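Long-range contact in short chain dehydrogenase (PDB 3UCX), which is probably an oxidoreductase of the short-chain dehydrogenase family, built on a Rossmann-type fold that binds a nicotinamide cofactor in its relatives: residues Val143-Met148 against Val188-Ile193. Residues are numbered along the deposited sequence; the frame is centred on the assembly and turned at random.
Sequences VNVNSM and VLPGYI
Val-188 is gripped on both its backbone polar atoms by strand 141-145 and the residue that follows it: its N donates to Asn-144 O (3.1 Å) and its O accepts from Asn-146 N (2.7 Å). This is the parallel pairing of strands 141-145 and 184-190, the fifth and sixth of the Rossmann-fold sheet, linked through helix 158-179 in a beta-alpha-beta unit. Past the end of strand 141-145, Met-148 N donates to the O of Pro-190 (2.9 Å), the last residue of strand 184-190, nearly straight at hydrogen (168°) but approaching from above the carbonyl plane.

Side chains pack on both faces of the pairing. Val-143 CG1 lies against Val-188 CG2 at 3.8 Å, and Val-145 CG1 loosely meets Pro-190 CD, the two side chains roughly at right angles; helix 232-243 covers these valines. Pro-190 CD sits closer to Asn-146 O (3.4 Å). On the helix 158-179 side, Leu-189 CD1 rests on Asn-146 CB. Met-148 passes alongside Gly-191, its CB 3.6 Å from Gly-191 CA, and the bend at chi3 (72°) keeps CE near that same carbon.

A second shell fixes the buried amides: Asn-144 OD1 accepts from Asn-94 ND2, its ND2 bonds to Ser-171 OG, and Asn-146 ND2 reaches Lys-164 O. Locally, an in-plane lone pair of Asn-146 OD1 receives Ser-147 N, short (2.7 Å) but bent (131° at hydrogen). Ser-147 OG, also bonded to Val-149 N, shares a hydrogen bond with a water, OG to water O 2.6 Å, and that water donates to Pro-190 O.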
loop_
_atom_site.group_PDB
_atom_site.type_symbol
_atom_site.label_atom_id
_atom_site.label_comp_id
_atom_site.label_asym_id
_atom_site.label_seq_id
_atom_site.Cartn_x
_atom_site.Cartn_y
_atom_site.Cartn_z
ATOM N N VAL A 143 -21.227 3.402 2.861
ATOM C CA VAL A 143 -20.157 4.092 2.128
ATOM C C VAL A 143 -19.701 5.282 2.942
ATOM O O VAL A 143 -20.475 6.222 3.179
ATOM C CB VAL A 143 -20.569 4.591 0.726
ATOM C CG1 VAL A 143 -19.333 5.114 -0.028
ATOM C CG2 VAL A 143 -21.240 3.489 -0.075
ATOM N N ASN A 144 -18.433 5.259 3.332
ATOM C CA ASN A 144 -17.819 6.378 4.004
ATOM C C ASN A 144 -17.020 7.200 3.003
ATOM O O ASN A 144 -16.122 6.671 2.355
ATOM C CB ASN A 144 -16.931 5.900 5.146
ATOM C CG ASN A 144 -17.723 5.291 6.277
ATOM O OD1 ASN A 144 -18.877 5.638 6.469
ATOM N ND2 ASN A 144 -17.113 4.356 7.008
ATOM N N VAL A 145 -17.372 8.476 2.868
ATOM C CA VAL A 145 -16.633 9.384 2.005
ATOM C C VAL A 145 -15.388 9.799 2.749
ATOM O O VAL A 145 -15.450 10.427 3.828
ATOM C CB VAL A 145 -17.462 10.589 1.565
ATOM C CG1 VAL A 145 -16.627 11.526 0.657
ATOM C CG2 VAL A 145 -18.721 10.108 0.847
ATOM N N ASN A 146 -14.247 9.400 2.198
ATOM C CA ASN A 146 -12.958 9.707 2.785
ATOM C C ASN A 146 -12.267 10.794 1.919
ATOM O O ASN A 146 -12.929 11.755 1.486
ATOM C CB ASN A 146 -12.170 8.390 2.934
ATOM C CG ASN A 146 -11.067 8.471 3.970
ATOM O OD1 ASN A 146 -10.081 9.192 3.756
ATOM N ND2 ASN A 146 -11.204 7.721 5.092
ATOM N N SER A 147 -10.967 10.692 1.688
ATOM C CA SER A 147 -10.234 11.760 1.010
ATOM C C SER A 147 -8.907 11.279 0.459
ATOM O O SER A 147 -8.235 10.445 1.054
ATOM C CB SER A 147 -9.960 12.923 1.959
ATOM O OG SER A 147 -9.089 13.902 1.371
ATOM N N MET A 148 -8.542 11.834 -0.694
ATOM C CA MET A 148 -7.205 11.668 -1.295
ATOM C C MET A 148 -6.049 11.955 -0.356
ATOM O O MET A 148 -4.955 11.474 -0.570
ATOM C CB MET A 148 -7.103 12.581 -2.530
ATOM C CG MET A 148 -5.950 12.275 -3.458
ATOM S SD MET A 148 -6.008 13.258 -4.978
ATOM C CE MET A 148 -5.558 14.889 -4.334
ATOM N N VAL A 188 -15.008 5.813 -0.437
ATOM C CA VAL A 188 -14.735 6.523 -1.691
ATOM C C VAL A 188 -13.824 7.724 -1.335
ATOM O O VAL A 188 -14.105 8.476 -0.382
ATOM C CB VAL A 188 -16.016 6.953 -2.418
ATOM C CG1 VAL A 188 -15.709 7.879 -3.612
ATOM C CG2 VAL A 188 -16.852 5.735 -2.861
ATOM N N LEU A 189 -12.704 7.835 -2.047
ATOM C CA LEU A 189 -11.630 8.790 -1.727
ATOM C C LEU A 189 -11.475 9.806 -2.855
ATOM O O LEU A 189 -10.715 9.594 -3.789
ATOM C CB LEU A 189 -10.298 8.076 -1.533
ATOM C CG LEU A 189 -10.090 7.338 -0.205
ATOM C CD1 LEU A 189 -11.203 6.308 0.013
ATOM C CD2 LEU A 189 -8.705 6.685 -0.200
ATOM N N PRO A 190 -12.204 10.907 -2.771
ATOM C CA PRO A 190 -12.022 11.954 -3.774
ATOM C C PRO A 190 -10.912 12.926 -3.395
ATOM O O PRO A 190 -10.614 13.110 -2.191
ATOM C CB PRO A 190 -13.367 12.670 -3.749
ATOM C CG PRO A 190 -13.798 12.558 -2.319
ATOM C CD PRO A 190 -13.296 11.217 -1.832
ATOM N N GLY A 191 -10.312 13.555 -4.402
ATOM C CA GLY A 191 -9.517 14.750 -4.165
ATOM C C GLY A 191 -10.439 15.959 -4.211
ATOM O O GLY A 191 -11.533 15.935 -3.647
ATOM N N TYR A 192 -10.001 17.017 -4.899
ATOM C CA TYR A 192 -10.859 18.159 -5.163
ATOM C C TYR A 192 -12.051 17.695 -5.960
ATOM O O TYR A 192 -11.936 16.805 -6.810
ATOM C CB TYR A 192 -10.127 19.200 -5.996
ATOM C CG TYR A 192 -9.174 20.051 -5.235
ATOM C CD1 TYR A 192 -9.636 20.979 -4.306
ATOM C CD2 TYR A 192 -7.819 19.972 -5.466
ATOM C CE1 TYR A 192 -8.755 21.798 -3.614
ATOM C CE2 TYR A 192 -6.928 20.771 -4.775
ATOM C CZ TYR A 192 -7.402 21.685 -3.857
ATOM O OH TYR A 192 -6.500 22.492 -3.194
ATOM N N ILE A 193 -13.196 18.304 -5.706
ATOM C CA ILE A 193 -14.403 17.932 -6.394
ATOM C C ILE A 193 -15.004 19.166 -7.063
ATOM O O ILE A 193 -15.456 20.073 -6.384
ATOM C CB ILE A 193 -15.446 17.297 -5.462
ATOM C CG1 ILE A 193 -14.852 16.133 -4.648
ATOM C CG2 ILE A 193 -16.615 16.783 -6.292
ATOM C CD1 ILE A 193 -15.846 15.500 -3.671
HETATM O O HOH W 1 -10.363 15.506 -0.178
#